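Local coordinates for cell wall surface anchor protein (Streptococcus agalactiae, PDB 4Z1P) that probably mediates adhesion of the bacterium as a surface-exposed adhesin of the antigen I/II family, carrying an LPXTG motif for attachment to the cell wall, at residues K42-S47 against Y130-L135; E86-L91 against F115-A120; F223-V228 against F318-N323; T234-L239 against I302-I307. One frame throughout, in Å; residues are numbered along the deposited sequence.

Overall arrangement
Two antigen I/II-type C-terminal regions stand end to end in this elongated chain, and each contributes two contacts that join segments distant in sequence. In the first, interaction 1 ties a loop to a helix end, while interaction 2 pairs two strands of a five-stranded antiparallel sheet; their centres lie about 23 Å apart, and strand 115-120 runs on toward helix 123-131. In the second, interactions 3 and 4 pair strands of two different sheets, their centres about 24 Å apart and their nearest atoms about 6 Å apart. Interactions 1 and 4 occupy opposite sides of the chain's centre, about 76 Å apart between centres, so each contact joins parts of its own region.

Interaction 1: K42-S47 against Y130-L135; sequences KGIKAS and YVQKGL
Gln132 O takes the backbone N-H of Gly43, with Gly43 N at 2.9 Å, and the same oxygen is approached by the CA of Lys42 in a weaker CA-H...O contact. The N-H points almost straight at the oxygen, with an angle of 171° at the hydrogen. Gln132 then supplies a second bond of the opposite sense: its side-chain NE2 donates to Ile44 O at 3.0 Å, so one residue accepts through its main chain and donates through its amide. Its CG is anti to the backbone N (chi1 -165°) and the chain beyond is extended, which carries the amide alongside the loop. Ile44 O lies practically in the amide plane and is met nearly end-on, the C=O...N angle being 168°. The other end of that amide is also held, because OE1 accepts from Lys128 on helix 123-131; the two bonds together should fix the amide's rotation.

Lys42 lies across the turn that closes the helix. Lys42 CB rests 4.0 Å from the CA of Gly134, and the extended chain passes Lys133 O, with Lys42 CD 3.5 Å from that oxygen. The ammonium reaches the same carbonyl through a water, at 2.9 Å from Lys42 NZ to the water and 2.8 Å from the water to Lys133 O. Gly134, with positive phi, ends the helix in a Schellman motif. Carbonyls at a helix C-terminus are left without their usual intrahelical donors; here the loop's N-H and, through water, a lysine meet two of them, a pairing consistent with the partial negative charge expected at that end.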
# COMPACT_ATOMS: atom_id res chain seq x y z
N LYS A 42 -29.22 -6.40 22.38
CA LYS A 42 -29.33 -7.60 23.13
C LYS A 42 -30.59 -7.56 23.95
O LYS A 42 -30.78 -6.62 24.69
CB LYS A 42 -28.13 -7.86 24.02
CG LYS A 42 -28.20 -9.26 24.65
CD LYS A 42 -26.88 -9.72 25.25
CE LYS A 42 -27.07 -11.13 25.81
NZ LYS A 42 -25.77 -11.79 26.10
N GLY A 43 -31.45 -8.55 23.78
CA GLY A 43 -32.72 -8.61 24.55
C GLY A 43 -33.86 -7.72 24.09
O GLY A 43 -34.92 -7.73 24.72
N ILE A 44 -33.67 -7.01 22.98
CA ILE A 44 -34.74 -6.23 22.36
C ILE A 44 -35.94 -7.08 22.03
O ILE A 44 -35.78 -8.31 21.76
CB ILE A 44 -34.18 -5.56 21.06
CG1 ILE A 44 -35.00 -4.36 20.62
CG2 ILE A 44 -34.01 -6.52 19.87
CD1 ILE A 44 -34.31 -3.62 19.49
N LYS A 45 -37.13 -6.47 22.09
CA LYS A 45 -38.35 -7.07 21.64
C LYS A 45 -38.87 -6.32 20.41
O LYS A 45 -39.91 -5.63 20.48
CB LYS A 45 -39.42 -7.06 22.74
N ALA A 46 -38.19 -6.47 19.28
CA ALA A 46 -38.56 -5.76 18.08
C ALA A 46 -39.83 -6.30 17.47
O ALA A 46 -40.10 -7.48 17.56
CB ALA A 46 -37.41 -5.79 17.07
N SER A 47 -40.59 -5.43 16.84
CA SER A 47 -41.80 -5.80 16.14
C SER A 47 -41.52 -6.69 14.96
O SER A 47 -40.42 -6.66 14.39
CB SER A 47 -42.57 -4.58 15.63
OG SER A 47 -41.92 -3.93 14.54
N TYR A 130 -28.52 -13.97 16.07
CA TYR A 130 -27.40 -13.07 16.25
C TYR A 130 -27.82 -11.69 16.75
O TYR A 130 -27.31 -11.27 17.78
CB TYR A 130 -26.62 -12.92 14.92
CG TYR A 130 -26.04 -14.26 14.56
CD1 TYR A 130 -24.98 -14.76 15.22
CD2 TYR A 130 -26.64 -15.04 13.59
CE1 TYR A 130 -24.49 -16.05 14.97
CE2 TYR A 130 -26.16 -16.32 13.30
CZ TYR A 130 -25.11 -16.82 14.01
OH TYR A 130 -24.68 -18.06 13.76
N VAL A 131 -28.77 -11.04 16.12
CA VAL A 131 -29.05 -9.61 16.48
C VAL A 131 -29.62 -9.55 17.91
O VAL A 131 -29.12 -8.80 18.76
CB VAL A 131 -30.04 -8.96 15.51
CG1 VAL A 131 -30.33 -7.49 15.77
CG2 VAL A 131 -29.48 -9.08 14.07
N GLN A 132 -30.68 -10.30 18.13
CA GLN A 132 -31.34 -10.34 19.45
C GLN A 132 -30.45 -10.82 20.58
O GLN A 132 -30.64 -10.48 21.77
CB GLN A 132 -32.68 -11.12 19.34
CG GLN A 132 -33.60 -10.91 20.53
CD GLN A 132 -34.84 -11.75 20.43
OE1 GLN A 132 -34.81 -12.93 19.95
NE2 GLN A 132 -35.93 -11.16 20.82
N LYS A 133 -29.45 -11.61 20.24
CA LYS A 133 -28.42 -12.02 21.18
C LYS A 133 -27.28 -11.02 21.34
O LYS A 133 -26.39 -11.23 22.11
CB LYS A 133 -27.92 -13.42 20.84
CG LYS A 133 -29.06 -14.47 20.93
CD LYS A 133 -28.58 -15.94 20.74
CE LYS A 133 -29.80 -16.90 20.78
NZ LYS A 133 -29.19 -18.24 20.52
N GLY A 134 -27.30 -9.93 20.60
CA GLY A 134 -26.26 -9.01 20.73
C GLY A 134 -24.92 -9.45 20.20
O GLY A 134 -23.92 -9.07 20.76
N LEU A 135 -24.88 -10.26 19.13
CA LEU A 135 -23.62 -10.81 18.63
C LEU A 135 -23.15 -10.00 17.42
O LEU A 135 -23.71 -10.08 16.34
CB LEU A 135 -23.73 -12.31 18.23
CG LEU A 135 -24.14 -13.24 19.39
CD1 LEU A 135 -24.61 -14.64 19.00
CD2 LEU A 135 -23.03 -13.28 20.43
O HOH W 1 -24.56 -12.71 23.58

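Interaction 2: E86-L91 against F115-A120; sequences EMRHVL and FYMWTA
His89 lays its imidazole over the phenol ring of Tyr116 in an offset stack, centroids 4.1 Å apart and planes only 13° from parallel. The pair sits on an antiparallel beta ladder, where strand 85-90 forms one outermost strand of a five-stranded sheet and strand 115-120 is its inner neighbour. His89 and Tyr116 are a non-hydrogen-bonded pair, and their side chains run side by side in the same direction. Tyr116 CE2 comes over the centre of the imidazole, 3.4 Å from His89 CG, while His89 NE2 is hydrogen-bonded to Glu114, which should help to hold the ring's rotation.

The same face continues with Met87 and Trp118. In the modelled conformer of Met87, one of two, the side chain runs alongside the Trp118 indole and its CE comes to the edge of the Tyr116 ring, though the position of that flexible end is doubtful. Beyond them, Trp118 and Tyr116 both touch Leu68 of strand 65-75, in the other sheet of this region.

On the opposite face Val90 CG2 sits over the ring of Phe115, 3.7 Å from its centroid in a CH-pi contact. Backbone bonds come in pairs at Glu86-Thr119, Arg88-Met117 and Val90-Phe115; the shortest runs from Glu86 N to Thr119 O, at 2.6 Å. Arg88 extends toward Thr119 and crosses it at about a right angle, with OG1 at the edge of the guanidinium. A water joins the two, 3.1 Å from Arg88 NH1 and 2.7 Å from Thr119 OG1.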
# COMPACT_ATOMS: atom_id res chain seq x y z
N GLU A 86 -26.46 -12.50 2.02
CA GLU A 86 -26.37 -12.28 0.56
C GLU A 86 -25.38 -11.19 0.19
O GLU A 86 -25.60 -10.04 0.59
CB GLU A 86 -27.72 -11.97 0.04
CG GLU A 86 -27.82 -11.97 -1.49
CD GLU A 86 -27.96 -13.37 -2.12
OE1 GLU A 86 -28.54 -14.28 -1.51
OE2 GLU A 86 -27.56 -13.50 -3.29
N MET A 87 -24.35 -11.53 -0.57
CA MET A 87 -23.30 -10.62 -1.04
C MET A 87 -23.80 -9.93 -2.35
O MET A 87 -24.17 -10.64 -3.36
CB MET A 87 -22.01 -11.41 -1.27
CG MET A 87 -20.77 -10.64 -1.72
SD MET A 87 -20.82 -10.08 -3.45
CE MET A 87 -19.12 -9.75 -3.80
N ARG A 88 -23.81 -8.59 -2.37
CA ARG A 88 -24.10 -7.85 -3.56
C ARG A 88 -22.98 -6.93 -3.84
O ARG A 88 -22.32 -6.47 -2.90
CB ARG A 88 -25.40 -7.04 -3.48
CG ARG A 88 -26.65 -7.87 -3.56
CD ARG A 88 -27.91 -7.03 -3.60
NE ARG A 88 -29.15 -7.84 -3.80
CZ ARG A 88 -29.77 -8.55 -2.88
NH1 ARG A 88 -29.36 -8.57 -1.61
NH2 ARG A 88 -30.88 -9.22 -3.23
N HIS A 89 -22.68 -6.73 -5.12
CA HIS A 89 -21.59 -5.89 -5.54
C HIS A 89 -22.05 -5.08 -6.73
O HIS A 89 -22.32 -5.63 -7.77
CB HIS A 89 -20.33 -6.66 -5.86
CG HIS A 89 -19.24 -5.84 -6.49
ND1 HIS A 89 -18.31 -6.37 -7.36
CD2 HIS A 89 -18.95 -4.51 -6.41
CE1 HIS A 89 -17.46 -5.43 -7.72
NE2 HIS A 89 -17.81 -4.30 -7.15
N VAL A 90 -22.27 -3.76 -6.54
CA VAL A 90 -22.95 -2.94 -7.55
C VAL A 90 -22.10 -1.76 -7.92
O VAL A 90 -21.33 -1.24 -7.13
CB VAL A 90 -24.36 -2.45 -7.09
CG1 VAL A 90 -25.29 -3.60 -6.83
CG2 VAL A 90 -24.28 -1.48 -5.90
N LEU A 91 -22.19 -1.36 -9.16
CA LEU A 91 -21.46 -0.19 -9.62
C LEU A 91 -22.16 1.13 -9.17
O LEU A 91 -21.50 2.13 -9.05
CB LEU A 91 -21.46 -0.24 -11.11
CG LEU A 91 -20.31 -0.95 -11.81
CD1 LEU A 91 -19.48 -1.89 -11.00
CD2 LEU A 91 -20.73 -1.46 -13.18
N PHE A 115 -20.21 -0.14 -4.55
CA PHE A 115 -20.06 -0.62 -3.21
C PHE A 115 -20.49 -2.07 -3.10
O PHE A 115 -20.98 -2.66 -4.08
CB PHE A 115 -20.88 0.25 -2.25
CG PHE A 115 -22.36 0.23 -2.49
CD1 PHE A 115 -22.93 1.11 -3.36
CD2 PHE A 115 -23.21 -0.60 -1.78
CE1 PHE A 115 -24.30 1.15 -3.52
CE2 PHE A 115 -24.58 -0.61 -1.97
CZ PHE A 115 -25.15 0.27 -2.84
N TYR A 116 -20.22 -2.64 -1.93
CA TYR A 116 -20.58 -4.00 -1.58
C TYR A 116 -21.55 -3.97 -0.43
O TYR A 116 -21.49 -3.07 0.41
CB TYR A 116 -19.33 -4.78 -1.14
CG TYR A 116 -18.26 -4.80 -2.15
CD1 TYR A 116 -17.42 -3.74 -2.30
CD2 TYR A 116 -18.08 -5.94 -3.00
CE1 TYR A 116 -16.39 -3.79 -3.26
CE2 TYR A 116 -17.07 -5.98 -3.93
CZ TYR A 116 -16.23 -4.93 -4.05
OH TYR A 116 -15.26 -4.96 -4.99
N MET A 117 -22.53 -4.87 -0.45
CA MET A 117 -23.48 -4.93 0.58
C MET A 117 -23.85 -6.35 0.93
O MET A 117 -23.94 -7.21 0.02
CB MET A 117 -24.74 -4.14 0.19
CG MET A 117 -25.82 -4.10 1.23
SD MET A 117 -27.21 -3.04 0.73
CE MET A 117 -27.85 -3.89 -0.63
N TRP A 118 -23.98 -6.63 2.20
CA TRP A 118 -24.34 -7.98 2.68
C TRP A 118 -25.62 -7.83 3.42
O TRP A 118 -25.72 -6.98 4.32
CB TRP A 118 -23.25 -8.52 3.63
CG TRP A 118 -21.97 -8.88 2.99
CD1 TRP A 118 -21.61 -10.14 2.51
CD2 TRP A 118 -20.90 -8.02 2.66
NE1 TRP A 118 -20.38 -10.09 1.97
CE2 TRP A 118 -19.92 -8.80 2.01
CE3 TRP A 118 -20.68 -6.67 2.84
CZ2 TRP A 118 -18.72 -8.27 1.59
CZ3 TRP A 118 -19.48 -6.14 2.47
CH2 TRP A 118 -18.53 -6.94 1.80
N THR A 119 -26.63 -8.57 3.05
CA THR A 119 -27.93 -8.58 3.67
C THR A 119 -28.32 -9.93 4.22
O THR A 119 -27.96 -11.05 3.63
CB THR A 119 -29.00 -8.20 2.60
OG1 THR A 119 -28.82 -8.99 1.47
CG2 THR A 119 -28.89 -6.76 2.21
N ALA A 120 -29.01 -9.94 5.36
CA ALA A 120 -29.48 -11.14 5.91
C ALA A 120 -30.49 -11.83 5.03
O ALA A 120 -31.51 -11.26 4.69
CB ALA A 120 -30.00 -10.97 7.33
O HOH W 2 -30.85 -10.37 0.41

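Interaction 3: F223-V228 against F318-N323; sequences FEYKFV and FFVNGN
Phe223 opens the segment by stacking its ring on the side-chain amide of Asn321, planes 19° apart, with Phe223 CE2 3.3 Å from Asn321 CG. Phe223 N also donates to Asn321 OD1 at 2.8 Å. Glu224 N adds a second bond to that oxygen from the same face of the amide, and Asn321 ND2 is held by Asp221 O, so both ends of the buried amide are engaged.

Glu224 answers in kind. Its O accepts from Asn321 N, and its side chain, extended with CG anti to the backbone N (chi1 170°), carries Glu224 OE1 to Gly322 N at 2.8 Å; Glu224 CD lies 3.6 Å from Phe319 CB.

At Tyr225 the strand pairing proper begins. The edge of the Phe318 ring points into the Tyr225 face, planes at 86° and Phe318 CZ 3.6 Å from Tyr225 CE2, while Tyr225 OH is bonded to Trp212 O. Lys226 exchanges two backbone bonds with Phe319, and Lys226 CE lies 3.8 Å from Phe319 CD1. Phe227 offers a face to a different part of the Phe318 edge, with Phe227 CD2 4.0 Å from Phe318 CD1, making a three-ring cluster. Val228 CG2 meets Phe319 CE1 on the other side of the sheet.

The whole is an antiparallel strand pair running into a type I' turn, Val320 to Asn323, the tight turn characteristic of two-residue beta hairpins, here linking strands 311-320 and 323-333.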
# COMPACT_ATOMS: atom_id res chain seq x y z
N PHE A 223 11.75 -4.38 3.56
CA PHE A 223 12.55 -5.58 3.39
C PHE A 223 13.40 -5.67 2.11
O PHE A 223 14.27 -6.52 2.04
CB PHE A 223 11.67 -6.79 3.52
CG PHE A 223 10.65 -6.92 2.45
CD1 PHE A 223 10.96 -7.59 1.27
CD2 PHE A 223 9.37 -6.45 2.64
CE1 PHE A 223 10.03 -7.72 0.26
CE2 PHE A 223 8.41 -6.57 1.63
CZ PHE A 223 8.74 -7.21 0.44
N GLU A 224 13.15 -4.82 1.11
CA GLU A 224 13.94 -4.79 -0.09
C GLU A 224 14.13 -3.35 -0.49
O GLU A 224 13.18 -2.61 -0.53
CB GLU A 224 13.24 -5.53 -1.23
CG GLU A 224 13.88 -5.35 -2.59
CD GLU A 224 13.23 -6.18 -3.67
OE1 GLU A 224 12.00 -6.17 -3.74
OE2 GLU A 224 13.95 -6.83 -4.47
N TYR A 225 15.39 -2.97 -0.74
CA TYR A 225 15.69 -1.65 -1.28
C TYR A 225 16.93 -1.87 -2.13
O TYR A 225 18.02 -2.07 -1.61
CB TYR A 225 15.85 -0.64 -0.14
CG TYR A 225 16.04 0.82 -0.55
CD1 TYR A 225 17.24 1.28 -1.16
CD2 TYR A 225 15.03 1.75 -0.35
CE1 TYR A 225 17.36 2.61 -1.52
CE2 TYR A 225 15.16 3.07 -0.69
CZ TYR A 225 16.36 3.50 -1.28
OH TYR A 225 16.47 4.84 -1.65
N LYS A 226 16.79 -1.91 -3.45
CA LYS A 226 17.95 -2.26 -4.23
C LYS A 226 17.95 -1.66 -5.59
O LYS A 226 16.90 -1.30 -6.10
CB LYS A 226 18.06 -3.76 -4.30
CG LYS A 226 17.31 -4.41 -5.40
CD LYS A 226 17.66 -5.90 -5.46
CE LYS A 226 16.69 -6.54 -6.41
NZ LYS A 226 16.83 -8.01 -6.53
N PHE A 227 19.15 -1.49 -6.14
CA PHE A 227 19.33 -1.00 -7.49
C PHE A 227 19.92 -2.11 -8.34
O PHE A 227 20.81 -2.79 -7.90
CB PHE A 227 20.35 0.15 -7.53
CG PHE A 227 20.09 1.26 -6.55
CD1 PHE A 227 20.51 1.17 -5.22
CD2 PHE A 227 19.55 2.43 -6.97
CE1 PHE A 227 20.33 2.24 -4.33
CE2 PHE A 227 19.38 3.51 -6.09
CZ PHE A 227 19.76 3.40 -4.77
N VAL A 228 19.40 -2.28 -9.56
CA VAL A 228 19.99 -3.14 -10.57
C VAL A 228 20.34 -2.26 -11.81
O VAL A 228 19.49 -1.63 -12.39
CB VAL A 228 19.08 -4.32 -10.96
CG1 VAL A 228 19.78 -5.22 -11.96
CG2 VAL A 228 18.68 -5.13 -9.72
N PHE A 318 14.98 -0.12 -9.97
CA PHE A 318 14.99 0.07 -8.54
C PHE A 318 13.86 -0.76 -7.98
O PHE A 318 12.75 -0.72 -8.55
CB PHE A 318 14.72 1.54 -8.24
CG PHE A 318 14.58 1.85 -6.78
CD1 PHE A 318 15.69 1.88 -5.94
CD2 PHE A 318 13.34 2.00 -6.24
CE1 PHE A 318 15.54 2.14 -4.60
CE2 PHE A 318 13.18 2.29 -4.89
CZ PHE A 318 14.28 2.35 -4.07
N PHE A 319 14.11 -1.49 -6.90
CA PHE A 319 13.09 -2.31 -6.25
C PHE A 319 12.95 -1.90 -4.80
O PHE A 319 13.95 -1.83 -4.07
CB PHE A 319 13.47 -3.79 -6.29
CG PHE A 319 13.59 -4.36 -7.67
CD1 PHE A 319 14.70 -4.06 -8.46
CD2 PHE A 319 12.61 -5.20 -8.17
CE1 PHE A 319 14.82 -4.59 -9.73
CE2 PHE A 319 12.69 -5.71 -9.45
CZ PHE A 319 13.82 -5.42 -10.23
N VAL A 320 11.72 -1.64 -4.37
CA VAL A 320 11.44 -1.44 -2.96
C VAL A 320 10.20 -2.30 -2.61
O VAL A 320 9.17 -2.16 -3.26
CB VAL A 320 11.26 0.04 -2.59
CG1 VAL A 320 10.21 0.74 -3.45
CG2 VAL A 320 10.91 0.21 -1.12
N ASN A 321 10.39 -3.23 -1.68
CA ASN A 321 9.37 -4.19 -1.24
C ASN A 321 8.62 -4.74 -2.41
O ASN A 321 7.40 -4.82 -2.40
CB ASN A 321 8.43 -3.52 -0.24
CG ASN A 321 9.04 -3.37 1.13
OD1 ASN A 321 10.30 -3.45 1.34
ND2 ASN A 321 8.16 -3.12 2.09
N GLY A 322 9.36 -5.15 -3.43
CA GLY A 322 8.84 -5.85 -4.58
C GLY A 322 8.30 -4.96 -5.66
O GLY A 322 7.87 -5.47 -6.68
N ASN A 323 8.31 -3.64 -5.45
CA ASN A 323 7.80 -2.71 -6.43
C ASN A 323 8.97 -2.21 -7.31
O ASN A 323 9.90 -1.65 -6.77
CB ASN A 323 7.22 -1.50 -5.74
CG ASN A 323 6.00 -1.86 -4.93
OD1 ASN A 323 4.89 -1.97 -5.49
ND2 ASN A 323 6.22 -2.17 -3.65

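Interaction 4: T234-L239 against I302-I307; sequences THDLYL and IVVKRI
Arg306 reaches across to strand 236-245 with a side chain whose CG is anti to the backbone N (chi1 -176°) and whose bends at chi2 and chi3 then bring the guanidinium over to Asp236. From CB and CG the chain curls back, so that Arg306 CD comes 3.5 Å from His235 O. Arg306 NE goes on to Asp236 OD1 at 2.9 Å, and Arg306 NH2 reaches the same oxygen at 2.8 Å. The grip is thus side-on, two nitrogens on one carboxylate oxygen, with OD1 in the guanidinium plane and the two flat groups 29° apart. NH2 uses the syn lone pair of OD1. The remaining NH1 bonds to Thr332 and Thr334, while Asp236 OD2 is taken by Tyr207 OH, so this buried ion pair is supported from strand 204-210 and from the chain's last modelled residues.

Val304 CG2 packs against the Asp236 carboxylate, 3.5 Å from Asp236 CG. Farther along, Ile302 CG2 meets the edge of the Tyr238 ring, 3.7 Å from Tyr238 CE1. The other face carries Leu237 CB against Ile307 CD1 at 3.6 Å, and Leu239 CD1 near Lys305 CB.

Main-chain bonds hold the register: Leu237 and Lys305 exchange two, while Ile307 N reaches His235 O and Leu239 N reaches Val303 O. The N-to-C directions of the short strand segments lie 140° apart, some way from the 180° of an exactly antiparallel pair, in a ladder joining the outermost strand 236-245 to its inner neighbour in a four-stranded beta sheet of the antigen I/II C-terminal region.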
# COMPACT_ATOMS: atom_id res chain seq x y z
N THR A 234 30.70 -3.27 -22.67
CA THR A 234 31.56 -3.24 -23.87
C THR A 234 32.31 -1.91 -23.87
O THR A 234 33.38 -1.80 -24.47
CB THR A 234 30.72 -3.27 -25.16
OG1 THR A 234 29.69 -2.28 -25.10
CG2 THR A 234 30.07 -4.63 -25.39
N HIS A 235 31.72 -0.88 -23.25
CA HIS A 235 32.28 0.44 -23.32
C HIS A 235 32.67 1.01 -21.96
O HIS A 235 33.51 1.93 -21.91
CB HIS A 235 31.32 1.42 -24.03
CG HIS A 235 31.09 1.13 -25.48
ND1 HIS A 235 30.46 -0.02 -25.93
CD2 HIS A 235 31.29 1.90 -26.58
CE1 HIS A 235 30.33 0.04 -27.25
NE2 HIS A 235 30.81 1.20 -27.66
N ASP A 236 32.05 0.50 -20.87
CA ASP A 236 32.25 1.04 -19.54
C ASP A 236 32.84 -0.11 -18.73
O ASP A 236 32.21 -1.19 -18.58
CB ASP A 236 30.94 1.46 -18.82
CG ASP A 236 30.42 2.83 -19.22
OD1 ASP A 236 31.14 3.63 -19.84
OD2 ASP A 236 29.23 3.08 -18.94
N LEU A 237 34.03 0.15 -18.21
CA LEU A 237 34.74 -0.74 -17.25
C LEU A 237 34.35 -0.36 -15.81
O LEU A 237 34.60 0.72 -15.37
CB LEU A 237 36.27 -0.65 -17.44
CG LEU A 237 37.15 -1.46 -16.46
CD1 LEU A 237 36.90 -2.97 -16.62
CD2 LEU A 237 38.60 -1.11 -16.73
N TYR A 238 33.61 -1.23 -15.14
CA TYR A 238 33.20 -0.97 -13.76
C TYR A 238 34.42 -0.91 -12.87
O TYR A 238 35.24 -1.81 -12.92
CB TYR A 238 32.23 -2.06 -13.25
CG TYR A 238 31.91 -1.93 -11.81
CD1 TYR A 238 31.13 -0.84 -11.34
CD2 TYR A 238 32.39 -2.85 -10.89
CE1 TYR A 238 30.89 -0.68 -9.99
CE2 TYR A 238 32.09 -2.74 -9.54
CZ TYR A 238 31.33 -1.65 -9.10
OH TYR A 238 31.06 -1.54 -7.78
N LEU A 239 34.52 0.12 -12.07
CA LEU A 239 35.61 0.30 -11.13
C LEU A 239 35.18 0.12 -9.71
O LEU A 239 35.81 -0.64 -8.99
CB LEU A 239 36.24 1.68 -11.30
CG LEU A 239 36.81 1.92 -12.71
CD1 LEU A 239 37.33 3.33 -12.75
CD2 LEU A 239 37.93 0.95 -13.01
N ILE A 302 28.15 4.92 -9.12
CA ILE A 302 28.88 3.88 -9.80
C ILE A 302 29.97 4.48 -10.69
O ILE A 302 29.68 5.21 -11.62
CB ILE A 302 27.95 3.03 -10.66
CG1 ILE A 302 26.92 2.37 -9.82
CG2 ILE A 302 28.72 1.97 -11.39
CD1 ILE A 302 25.72 1.94 -10.64
N VAL A 303 31.23 4.20 -10.40
CA VAL A 303 32.25 4.86 -11.20
C VAL A 303 32.81 3.85 -12.19
O VAL A 303 33.01 2.67 -11.87
CB VAL A 303 33.23 5.75 -10.36
CG1 VAL A 303 32.96 5.75 -8.86
CG2 VAL A 303 34.66 5.67 -10.80
N VAL A 304 32.95 4.30 -13.42
CA VAL A 304 33.35 3.44 -14.48
C VAL A 304 34.42 4.19 -15.29
O VAL A 304 34.55 5.41 -15.19
CB VAL A 304 32.18 3.03 -15.44
CG1 VAL A 304 31.08 2.34 -14.66
CG2 VAL A 304 31.67 4.20 -16.25
N LYS A 305 35.13 3.44 -16.13
CA LYS A 305 36.12 4.06 -17.01
C LYS A 305 35.67 3.75 -18.43
O LYS A 305 35.31 2.61 -18.70
CB LYS A 305 37.51 3.44 -16.74
CG LYS A 305 38.65 4.25 -17.36
CD LYS A 305 39.98 3.54 -17.23
CE LYS A 305 41.13 4.50 -17.30
NZ LYS A 305 42.23 3.75 -16.70
N ARG A 306 35.75 4.76 -19.31
CA ARG A 306 35.38 4.66 -20.70
C ARG A 306 36.52 4.00 -21.45
O ARG A 306 37.59 4.56 -21.62
CB ARG A 306 35.05 6.07 -21.25
CG ARG A 306 34.54 6.15 -22.72
CD ARG A 306 33.36 5.19 -23.04
NE ARG A 306 32.36 5.23 -21.97
CZ ARG A 306 31.52 6.26 -21.77
NH1 ARG A 306 31.54 7.27 -22.61
NH2 ARG A 306 30.66 6.25 -20.73
N ILE A 307 36.27 2.81 -21.93
CA ILE A 307 37.32 2.06 -22.59
C ILE A 307 36.99 1.69 -24.01
O ILE A 307 37.69 0.89 -24.61
CB ILE A 307 37.69 0.79 -21.82
CG1 ILE A 307 36.43 -0.06 -21.54
CG2 ILE A 307 38.47 1.18 -20.58
CD1 ILE A 307 36.77 -1.38 -20.90